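Local coordinates for protein N5-carboxyaminoimidazole ribonucleotide synthetase (Bacillus anthracis, PDB 3QFF) that probably catalyses the ATP-dependent carboxylation of aminoimidazole ribonucleotide with bicarbonate to N5-carboxyaminoimidazole ribonucleotide in purine biosynthesis, and binds ADP, at residues A[195-200]-A[229-234]; A[210-215]-A[283-288]; A[225-230]-A[316-321]. All blocks are in the same frame, centred on the assembly; numbering follows the deposited sequence.

Contact 1 of 3, residues A[195-200]-A[229-234]; sequences KEVSVI and VPARIT. With ADP (adenosine-5'-diphosphate), chain C.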
loop_
_atom_site.group_PDB
_atom_site.type_symbol
_atom_site.label_atom_id
_atom_site.label_comp_id
_atom_site.label_asym_id
_atom_site.label_seq_id
_atom_site.Cartn_x
_atom_site.Cartn_y
_atom_site.Cartn_z
ATOM N N LYS A 195 25.394 -9.314 -15.919
ATOM C CA LYS A 195 24.361 -8.620 -15.133
ATOM C C LYS A 195 24.465 -8.946 -13.640
ATOM O O LYS A 195 24.830 -10.066 -13.267
ATOM C CB LYS A 195 22.963 -9.073 -15.584
ATOM C CG LYS A 195 22.676 -8.977 -17.077
ATOM C CD LYS A 195 21.767 -7.833 -17.350
ATOM C CE LYS A 195 21.551 -7.601 -18.839
ATOM N NZ LYS A 195 21.413 -6.134 -19.072
ATOM N N GLU A 196 24.135 -7.970 -12.795
ATOM C CA GLU A 196 23.834 -8.236 -11.382
ATOM C C GLU A 196 22.338 -8.452 -11.191
ATOM O O GLU A 196 21.517 -7.639 -11.640
ATOM C CB GLU A 196 24.309 -7.108 -10.488
ATOM C CG GLU A 196 25.789 -7.134 -10.233
ATOM C CD GLU A 196 26.196 -6.137 -9.194
ATOM O OE1 GLU A 196 26.315 -4.937 -9.532
ATOM O OE2 GLU A 196 26.403 -6.550 -8.031
ATOM N N VAL A 197 21.980 -9.563 -10.549
ATOM C CA VAL A 197 20.573 -9.887 -10.347
ATOM C C VAL A 197 20.285 -10.211 -8.882
ATOM O O VAL A 197 21.187 -10.602 -8.135
ATOM C CB VAL A 197 20.056 -11.034 -11.302
ATOM C CG1 VAL A 197 20.305 -10.676 -12.782
ATOM C CG2 VAL A 197 20.657 -12.412 -10.946
ATOM N N SER A 198 19.034 -10.021 -8.467
ATOM C CA SER A 198 18.642 -10.440 -7.133
ATOM C C SER A 198 17.250 -11.053 -7.113
ATOM O O SER A 198 16.421 -10.756 -7.970
ATOM C CB SER A 198 18.750 -9.294 -6.127
ATOM O OG SER A 198 17.719 -8.349 -6.331
ATOM N N VAL A 199 17.015 -11.913 -6.128
ATOM C CA VAL A 199 15.738 -12.590 -5.923
ATOM C C VAL A 199 15.391 -12.455 -4.436
ATOM O O VAL A 199 16.247 -12.692 -3.562
ATOM C CB VAL A 199 15.825 -14.105 -6.283
ATOM C CG1 VAL A 199 14.566 -14.857 -5.834
ATOM C CG2 VAL A 199 16.040 -14.309 -7.784
ATOM N N ILE A 200 14.153 -12.038 -4.162
ATOM C CA ILE A 200 13.641 -11.962 -2.801
ATOM C C ILE A 200 12.854 -13.248 -2.576
ATOM O O ILE A 200 11.951 -13.569 -3.359
ATOM C CB ILE A 200 12.683 -10.752 -2.575
ATOM C CG1 ILE A 200 13.297 -9.410 -3.025
ATOM C CG2 ILE A 200 12.209 -10.689 -1.098
ATOM C CD1 ILE A 200 14.438 -8.907 -2.175
ATOM N N VAL A 229 12.648 -5.153 -13.702
ATOM C CA VAL A 229 11.899 -6.388 -13.578
ATOM C C VAL A 229 10.850 -6.446 -14.694
ATOM O O VAL A 229 10.025 -5.538 -14.810
ATOM C CB VAL A 229 11.201 -6.482 -12.199
ATOM C CG1 VAL A 229 10.790 -7.918 -11.894
ATOM C CG2 VAL A 229 12.108 -5.937 -11.093
ATOM N N PRO A 230 10.854 -7.520 -15.508
ATOM C CA PRO A 230 11.708 -8.718 -15.448
ATOM C C PRO A 230 13.164 -8.403 -15.780
ATOM O O PRO A 230 13.440 -7.531 -16.609
ATOM C CB PRO A 230 11.101 -9.641 -16.520
ATOM C CG PRO A 230 9.726 -9.059 -16.815
ATOM C CD PRO A 230 9.898 -7.590 -16.625
ATOM N N ALA A 231 14.089 -9.065 -15.092
ATOM C CA ALA A 231 15.514 -8.936 -15.423
ATOM C C ALA A 231 15.702 -9.295 -16.899
ATOM O O ALA A 231 15.048 -10.201 -17.404
ATOM C CB ALA A 231 16.362 -9.854 -14.531
ATOM N N ARG A 232 16.576 -8.575 -17.591
ATOM C CA ARG A 232 16.788 -8.809 -19.013
ATOM C C ARG A 232 17.777 -9.968 -19.228
ATOM O O ARG A 232 18.926 -9.770 -19.641
ATOM C CB ARG A 232 17.221 -7.516 -19.719
ATOM C CG ARG A 232 16.157 -6.395 -19.624
ATOM C CD ARG A 232 16.643 -5.045 -20.148
ATOM N NE ARG A 232 17.703 -4.478 -19.320
ATOM C CZ ARG A 232 18.394 -3.374 -19.614
ATOM N NH1 ARG A 232 19.337 -2.956 -18.782
ATOM N NH2 ARG A 232 18.149 -2.682 -20.732
ATOM N N ILE A 233 17.310 -11.177 -18.919
ATOM C CA ILE A 233 18.134 -12.378 -18.964
ATOM C C ILE A 233 17.332 -13.523 -19.579
ATOM O O ILE A 233 16.109 -13.431 -19.691
ATOM C CB ILE A 233 18.658 -12.778 -17.538
ATOM C CG1 ILE A 233 17.487 -13.046 -16.578
ATOM C CG2 ILE A 233 19.607 -11.710 -16.971
ATOM C CD1 ILE A 233 17.896 -13.386 -15.167
ATOM N N THR A 234 18.019 -14.599 -19.979
ATOM C CA THR A 234 17.351 -15.765 -20.561
ATOM C C THR A 234 16.430 -16.443 -19.554
ATOM O O THR A 234 16.621 -16.321 -18.333
ATOM C CB THR A 234 18.361 -16.817 -21.068
ATOM O OG1 THR A 234 19.089 -17.362 -19.957
ATOM C CG2 THR A 234 19.350 -16.197 -22.075
HETATM P PB ADP C . 28.741 -4.264 -0.736
HETATM O O1B ADP C . 29.435 -2.978 -0.352
HETATM O O2B ADP C . 28.481 -5.171 0.448
HETATM O O3B ADP C . 27.550 -4.053 -1.640
HETATM P PA ADP C . 29.611 -6.224 -2.713
HETATM O O1A ADP C . 28.146 -6.308 -3.090
HETATM O O2A ADP C . 30.355 -7.464 -2.272
HETATM O O3A ADP C . 29.855 -5.056 -1.614
HETATM O "O5'" ADP C . 30.411 -5.662 -3.989
HETATM C "C5'" ADP C . 30.162 -4.339 -4.460
HETATM C "C4'" ADP C . 30.265 -4.317 -5.977
HETATM O "O4'" ADP C . 31.567 -4.758 -6.368
HETATM C "C3'" ADP C . 29.270 -5.264 -6.629
HETATM O "O3'" ADP C . 28.084 -4.570 -7.030
HETATM C "C2'" ADP C . 30.022 -5.838 -7.814
HETATM O "O2'" ADP C . 29.724 -5.082 -8.991
HETATM C "C1'" ADP C . 31.494 -5.661 -7.476
HETATM N N9 ADP C . 32.096 -6.973 -7.109
HETATM C C8 ADP C . 32.178 -7.487 -5.863
HETATM N N7 ADP C . 32.785 -8.700 -5.868
HETATM C C5 ADP C . 33.109 -8.984 -7.141
HETATM C C6 ADP C . 33.772 -10.109 -7.849
HETATM N N6 ADP C . 34.222 -11.197 -7.176
HETATM N N1 ADP C . 33.910 -10.005 -9.195
HETATM C C2 ADP C . 33.469 -8.934 -9.881
HETATM N N3 ADP C . 32.861 -7.884 -9.301
HETATM C C4 ADP C . 32.657 -7.845 -7.958
#
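Lys-195 lays its aliphatic chain over the backbone of Arg-232 and against the branch of Ile-233. Its CG meets Ile-233 CG2 at 4.1 Å, and farther out CE comes to 3.5 Å from Arg-232 O. A bend at chi2 (-106°) turns the chain toward 229-234, where it crosses the Arg-232 side chain at about a right angle. The two cationic ends finish close together, with Lys-195 NZ 3.8 Å from Arg-232 NH1 and oblique to the guanidinium plane. Both turn to Glu-216, whose OE2 forms salt bridges with Lys-195 NZ and Arg-232 NH1; Glu-366 takes a second salt bridge from Arg-232 NH2.

Deeper in, the meeting is apolar. Val-197 CG1 lies 4.4 Å from Ala-231 CB and 4.3 Å from Ile-233 CD1. An inverse gamma turn centred on Arg-232, closed by a weak bond from Ile-233 N to Ala-231 O, lets Ala-231 and Ile-233 both face Val-197. Just beyond, Thr-234 N-caps helix 235-251.

Glu-196, between Lys-195 and Val-197 on the strand, serves the nucleotide instead. Its chain runs extended beyond CG, and OE2 accepts a hydrogen bond from ADP O3' at 2.8 Å, while the bond from O2' to OE1 is weak. The strand thus holds the ribose through Glu-196 and the loop through its neighbours. Two cations around one carboxylate should favour the ionised form of Glu-216, so the Lys-195 ammonium and the Arg-232 guanidinium share one anion, which ties the strand to the loop.

Contact 2 of 3, residues A[210-215]-A[283-288]; sequences KVFPVA and GHYTQD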
loop_
_atom_site.group_PDB
_atom_site.type_symbol
_atom_site.label_atom_id
_atom_site.label_comp_id
_atom_site.label_asym_id
_atom_site.label_seq_id
_atom_site.Cartn_x
_atom_site.Cartn_y
_atom_site.Cartn_z
ATOM N N LYS A 210 7.506 -18.414 -0.802
ATOM C CA LYS A 210 7.173 -17.707 -2.035
ATOM C C LYS A 210 8.439 -17.050 -2.522
ATOM O O LYS A 210 9.261 -16.617 -1.717
ATOM C CB LYS A 210 6.097 -16.635 -1.819
ATOM C CG LYS A 210 4.696 -17.131 -1.449
ATOM C CD LYS A 210 3.936 -17.753 -2.616
ATOM C CE LYS A 210 2.689 -18.417 -2.058
ATOM N NZ LYS A 210 1.967 -19.205 -3.064
ATOM N N VAL A 211 8.584 -16.957 -3.841
ATOM C CA VAL A 211 9.733 -16.298 -4.443
ATOM C C VAL A 211 9.233 -15.190 -5.373
ATOM O O VAL A 211 8.262 -15.372 -6.135
ATOM C CB VAL A 211 10.628 -17.293 -5.214
ATOM C CG1 VAL A 211 11.974 -16.668 -5.564
ATOM C CG2 VAL A 211 10.852 -18.545 -4.381
ATOM N N PHE A 212 9.869 -14.037 -5.282
ATOM C CA PHE A 212 9.585 -12.934 -6.187
ATOM C C PHE A 212 10.358 -13.090 -7.495
ATOM O O PHE A 212 11.306 -13.876 -7.558
ATOM C CB PHE A 212 9.930 -11.605 -5.523
ATOM C CG PHE A 212 8.891 -11.138 -4.569
ATOM C CD1 PHE A 212 9.066 -11.321 -3.189
ATOM C CD2 PHE A 212 7.728 -10.540 -5.037
ATOM C CE1 PHE A 212 8.094 -10.871 -2.286
ATOM C CE2 PHE A 212 6.748 -10.084 -4.136
ATOM C CZ PHE A 212 6.933 -10.247 -2.764
ATOM N N PRO A 213 9.942 -12.361 -8.545
ATOM C CA PRO A 213 10.637 -12.488 -9.840
ATOM C C PRO A 213 12.065 -11.957 -9.759
ATOM O O PRO A 213 12.358 -11.092 -8.919
ATOM C CB PRO A 213 9.805 -11.612 -10.802
ATOM C CG PRO A 213 8.535 -11.287 -10.084
ATOM C CD PRO A 213 8.784 -11.453 -8.605
ATOM N N VAL A 214 12.932 -12.448 -10.639
ATOM C CA VAL A 214 14.301 -11.976 -10.716
ATOM C C VAL A 214 14.375 -10.499 -11.142
ATOM O O VAL A 214 13.805 -10.110 -12.152
ATOM C CB VAL A 214 15.171 -12.824 -11.687
ATOM C CG1 VAL A 214 16.632 -12.391 -11.588
ATOM C CG2 VAL A 214 15.029 -14.338 -11.414
ATOM N N ALA A 215 15.113 -9.700 -10.375
ATOM C CA ALA A 215 15.338 -8.298 -10.713
ATOM C C ALA A 215 16.775 -8.118 -11.180
ATOM O O ALA A 215 17.695 -8.677 -10.588
ATOM C CB ALA A 215 15.084 -7.412 -9.508
ATOM N N GLY A 283 14.101 -4.988 -3.756
ATOM C CA GLY A 283 12.727 -5.487 -3.733
ATOM C C GLY A 283 11.647 -4.413 -3.629
ATOM O O GLY A 283 10.456 -4.732 -3.539
ATOM N N HIS A 284 12.033 -3.139 -3.632
ATOM C CA HIS A 284 11.030 -2.057 -3.525
ATOM C C HIS A 284 10.059 -2.010 -4.705
ATOM O O HIS A 284 8.918 -1.534 -4.564
ATOM C CB HIS A 284 11.706 -0.684 -3.373
ATOM C CG HIS A 284 12.460 -0.504 -2.092
ATOM N ND1 HIS A 284 12.318 -1.347 -1.010
ATOM C CD2 HIS A 284 13.327 0.465 -1.705
ATOM C CE1 HIS A 284 13.090 -0.927 -0.024
ATOM N NE2 HIS A 284 13.707 0.176 -0.418
ATOM N N TYR A 285 10.512 -2.497 -5.865
ATOM C CA TYR A 285 9.626 -2.613 -7.030
ATOM C C TYR A 285 8.322 -3.350 -6.715
ATOM O O TYR A 285 7.303 -3.083 -7.340
ATOM C CB TYR A 285 10.334 -3.322 -8.193
ATOM C CG TYR A 285 10.444 -4.825 -8.049
ATOM C CD1 TYR A 285 11.546 -5.414 -7.423
ATOM C CD2 TYR A 285 9.455 -5.664 -8.577
ATOM C CE1 TYR A 285 11.655 -6.804 -7.311
ATOM C CE2 TYR A 285 9.547 -7.043 -8.464
ATOM C CZ TYR A 285 10.651 -7.608 -7.840
ATOM O OH TYR A 285 10.721 -8.969 -7.740
ATOM N N THR A 286 8.366 -4.285 -5.763
ATOM C CA THR A 286 7.209 -5.134 -5.455
ATOM C C THR A 286 6.011 -4.336 -4.919
ATOM O O THR A 286 4.883 -4.814 -4.984
ATOM C CB THR A 286 7.530 -6.210 -4.398
ATOM O OG1 THR A 286 7.985 -5.579 -3.185
ATOM C CG2 THR A 286 8.580 -7.177 -4.919
ATOM N N GLN A 287 6.272 -3.150 -4.370
ATOM C CA GLN A 287 5.224 -2.299 -3.799
ATOM C C GLN A 287 4.183 -1.881 -4.814
ATOM O O GLN A 287 3.029 -1.658 -4.460
ATOM C CB GLN A 287 5.827 -1.020 -3.221
ATOM C CG GLN A 287 6.480 -1.186 -1.857
ATOM C CD GLN A 287 6.919 0.144 -1.312
ATOM O OE1 GLN A 287 7.651 0.904 -1.975
ATOM N NE2 GLN A 287 6.451 0.461 -0.119
ATOM N N ASP A 288 4.605 -1.719 -6.064
ATOM C CA ASP A 288 3.691 -1.247 -7.101
ATOM C C ASP A 288 3.450 -2.257 -8.219
ATOM O O ASP A 288 2.426 -2.201 -8.894
ATOM C CB ASP A 288 4.168 0.117 -7.636
ATOM C CG ASP A 288 4.157 1.195 -6.555
ATOM O OD1 ASP A 288 3.056 1.497 -6.036
ATOM O OD2 ASP A 288 5.240 1.728 -6.205
#
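The ring of Phe-212 has the methyl group of Thr-286 over one face and Pro-213 CD at its edge, in plane. Thr-286 CG2 sits 3.8 Å from the centroid, 27° off the ring normal, a CH-pi contact displaced toward the CD2 and CE2 rim. The same methyl also lies over one face of the Tyr-285 ring, 3.6 Å above its plane and again near the rim, and so serves two aromatic rings. Ala-215 CB meets the Tyr-285 ring obliquely, 4.1 Å from CE1.

Tyr-285 reaches across with its hydroxyl leading. Its CG stands between the backbone N and the carbonyl carbon (chi1 77°), which swings the ring toward 210-215. The OH arrives beside Pro-213, 3.3 Å from Pro-213 CD and 2.9 Å from Pro-213 O, and also approaches Phe-212 CB. The backbone turns through Pro-213 on its way to Ala-215, so Phe-212, Pro-213 and Ala-215 meet the tyrosine while Val-214 points away.

Thr-286 is fixed from its own side. Its OG1 donates to Gly-283 O at 2.6 Å, nearly along the C=O axis, and Thr-286 N gives a second bond to the same carbonyl. The OG1 bonds, to Gly-283 O and with Gln-294 N, hold the side-chain rotation that puts CG2 over Phe-212. Helix 294-303 adds Gln-297 against that ring.

The bond from Thr-286 N to Gly-283 O closes a type I beta turn, Gly-283 to Thr-286, and the OG1 bond reinforces it; the turn leads into the short helix 286-289. Here it is packed on the broken strand 209-220 of the large antiparallel sheet, in the ATP-grasp region, with the side chain of Ala-215 about 14 Å from the bound ADP.

Contact 3 of 3, residues A[225-230]-A[316-321]; sequences HESIVP and VVMVNI
Glu-226 and Val-319 stand side by side on one face of two antiparallel strands, with Ile-228 and Val-317 next along. CG of Glu-226 is anti to the carbonyl carbon (chi1 -76°) and the chain runs extended beyond it, bringing OE2 to 4.0 Å from Val-317 CG1. His-225 CG is instead anti to the backbone N (chi1 168°), and this turns the ring back alongside Val-319, CE1 lying 3.8 Å from Val-319 CG1. Glu-226 CG covers one face of that imidazole, and a water in the plane at its edge joins ND1 to Asn-320 O.

On the other face Val-316 CG1 packs 3.9 Å from Val-229 CB. Met-318, bent at chi2 and chi3, folds its methyl CE toward Ser-227 OG, which is hydrogen-bonded to Asn-217.

Five backbone bonds join the strands. Ser-227 with Met-318 and Val-229 with Val-316 are reciprocal hydrogen-bonded pairs; Asn-320 N to His-225 O, at 2.9 Å and 173°, is nearly straight. A classic bulge sets His-225 and Glu-226 together opposite Ile-218 on the strand beyond.

Chemically, the five bonds pair the backbone groups that the two strands turn to each other, joining the ATP-grasp and C-terminal family regions. The Glu-226 side chain lies among Val-317, Val-319 and Leu-369 from helix 365-374, with the His-225 ring beside its carboxylate; the apolar neighbours may raise its pKa, though the imidazole could counter this.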
loop_
_atom_site.group_PDB
_atom_site.type_symbol
_atom_site.label_atom_id
_atom_site.label_comp_id
_atom_site.label_asym_id
_atom_site.label_seq_id
_atom_site.Cartn_x
_atom_site.Cartn_y
_atom_site.Cartn_z
ATOM N N HIS A 225 21.158 1.908 -8.007
ATOM C CA HIS A 225 20.605 2.981 -8.829
ATOM C C HIS A 225 19.217 2.563 -9.323
ATOM O O HIS A 225 18.225 3.208 -8.986
ATOM C CB HIS A 225 21.553 3.303 -10.002
ATOM C CG HIS A 225 20.956 4.183 -11.061
ATOM N ND1 HIS A 225 20.296 5.360 -10.775
ATOM C CD2 HIS A 225 20.942 4.065 -12.410
ATOM C CE1 HIS A 225 19.878 5.915 -11.900
ATOM N NE2 HIS A 225 20.261 5.151 -12.908
ATOM N N GLU A 226 19.173 1.476 -10.098
ATOM C CA GLU A 226 17.952 0.938 -10.696
ATOM C C GLU A 226 17.786 -0.569 -10.477
ATOM O O GLU A 226 18.775 -1.316 -10.485
ATOM C CB GLU A 226 17.927 1.210 -12.199
ATOM C CG GLU A 226 17.598 2.654 -12.549
ATOM C CD GLU A 226 17.740 2.969 -14.031
ATOM O OE1 GLU A 226 18.542 2.293 -14.727
ATOM O OE2 GLU A 226 17.052 3.905 -14.494
ATOM N N SER A 227 16.537 -1.000 -10.283
ATOM C CA SER A 227 16.155 -2.411 -10.392
ATOM C C SER A 227 15.153 -2.570 -11.526
ATOM O O SER A 227 14.169 -1.822 -11.627
ATOM C CB SER A 227 15.541 -2.954 -9.103
ATOM O OG SER A 227 16.435 -2.792 -8.035
ATOM N N ILE A 228 15.399 -3.556 -12.368
ATOM C CA ILE A 228 14.610 -3.739 -13.571
ATOM C C ILE A 228 13.965 -5.108 -13.523
ATOM O O ILE A 228 14.655 -6.107 -13.345
ATOM C CB ILE A 228 15.499 -3.667 -14.818
ATOM C CG1 ILE A 228 16.289 -2.350 -14.867
ATOM C CG2 ILE A 228 14.664 -3.893 -16.069
ATOM C CD1 ILE A 228 17.529 -2.402 -15.841
ATOM N N VAL A 229 12.648 -5.153 -13.702
ATOM C CA VAL A 229 11.899 -6.388 -13.578
ATOM C C VAL A 229 10.850 -6.446 -14.694
ATOM O O VAL A 229 10.025 -5.538 -14.810
ATOM C CB VAL A 229 11.201 -6.482 -12.199
ATOM C CG1 VAL A 229 10.790 -7.918 -11.894
ATOM C CG2 VAL A 229 12.108 -5.937 -11.093
ATOM N N PRO A 230 10.854 -7.520 -15.508
ATOM C CA PRO A 230 11.708 -8.718 -15.448
ATOM C C PRO A 230 13.164 -8.403 -15.780
ATOM O O PRO A 230 13.440 -7.531 -16.609
ATOM C CB PRO A 230 11.101 -9.641 -16.520
ATOM C CG PRO A 230 9.726 -9.059 -16.815
ATOM C CD PRO A 230 9.898 -7.590 -16.625
ATOM N N VAL A 316 8.480 -3.070 -14.456
ATOM C CA VAL A 316 8.801 -1.945 -13.592
ATOM C C VAL A 316 10.294 -1.631 -13.594
ATOM O O VAL A 316 11.145 -2.531 -13.699
ATOM C CB VAL A 316 8.272 -2.194 -12.123
ATOM C CG1 VAL A 316 8.791 -3.535 -11.568
ATOM C CG2 VAL A 316 8.631 -1.020 -11.159
ATOM N N VAL A 317 10.611 -0.348 -13.504
ATOM C CA VAL A 317 11.967 0.086 -13.170
ATOM C C VAL A 317 11.873 0.882 -11.895
ATOM O O VAL A 317 11.219 1.938 -11.853
ATOM C CB VAL A 317 12.614 0.960 -14.297
ATOM C CG1 VAL A 317 13.952 1.540 -13.854
ATOM C CG2 VAL A 317 12.797 0.120 -15.555
ATOM N N MET A 318 12.516 0.375 -10.846
ATOM C CA MET A 318 12.656 1.139 -9.628
ATOM C C MET A 318 13.893 2.011 -9.763
ATOM O O MET A 318 14.946 1.522 -10.203
ATOM C CB MET A 318 12.810 0.232 -8.407
ATOM C CG MET A 318 12.833 1.054 -7.115
ATOM S SD MET A 318 14.032 0.552 -5.896
ATOM C CE MET A 318 15.601 0.913 -6.706
ATOM N N VAL A 319 13.761 3.297 -9.434
ATOM C CA VAL A 319 14.927 4.179 -9.373
ATOM C C VAL A 319 15.088 4.748 -7.977
ATOM O O VAL A 319 14.136 5.274 -7.401
ATOM C CB VAL A 319 14.853 5.353 -10.384
ATOM C CG1 VAL A 319 16.263 5.934 -10.600
ATOM C CG2 VAL A 319 14.300 4.891 -11.697
ATOM N N ASN A 320 16.291 4.646 -7.422
ATOM C CA ASN A 320 16.561 5.229 -6.114
ATOM C C ASN A 320 16.634 6.753 -6.133
ATOM O O ASN A 320 17.176 7.330 -7.076
ATOM C CB ASN A 320 17.883 4.687 -5.532
ATOM C CG ASN A 320 17.674 3.566 -4.530
ATOM O OD1 ASN A 320 16.548 3.252 -4.131
ATOM N ND2 ASN A 320 18.775 2.966 -4.098
ATOM N N ILE A 321 16.099 7.369 -5.072
ATOM C CA ILE A 321 16.183 8.814 -4.838
ATOM C C ILE A 321 17.118 9.095 -3.661
ATOM O O ILE A 321 16.769 8.914 -2.495
ATOM C CB ILE A 321 14.786 9.468 -4.626
ATOM C CG1 ILE A 321 13.874 9.154 -5.819
ATOM C CG2 ILE A 321 14.896 11.006 -4.387
ATOM C CD1 ILE A 321 12.393 9.286 -5.511
HETATM O O HOH W 1 19.721 6.604 -7.961
#

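How the contacts relate
All three contacts meet on one eight-stranded antiparallel sheet, their centres 10 to 11 Å apart. Strands 195-203, 209-220, 223-229 and 316-322 are consecutive neighbours across it. Contact 1 joins the first of these to the loop leaving the third, contact 2 sets the 283-288 turn on the second, and contact 3 pairs the third with the fourth. Along the chain contacts 1 and 2 cross, as do 2 and 3, while 1 and 3 share Val-229 and Pro-230. Tyr-285 of contact 2 also packs on Val-229 and Val-316 of contact 3. The ADP-binding strand is thereby linked continuously to the C-terminal family region.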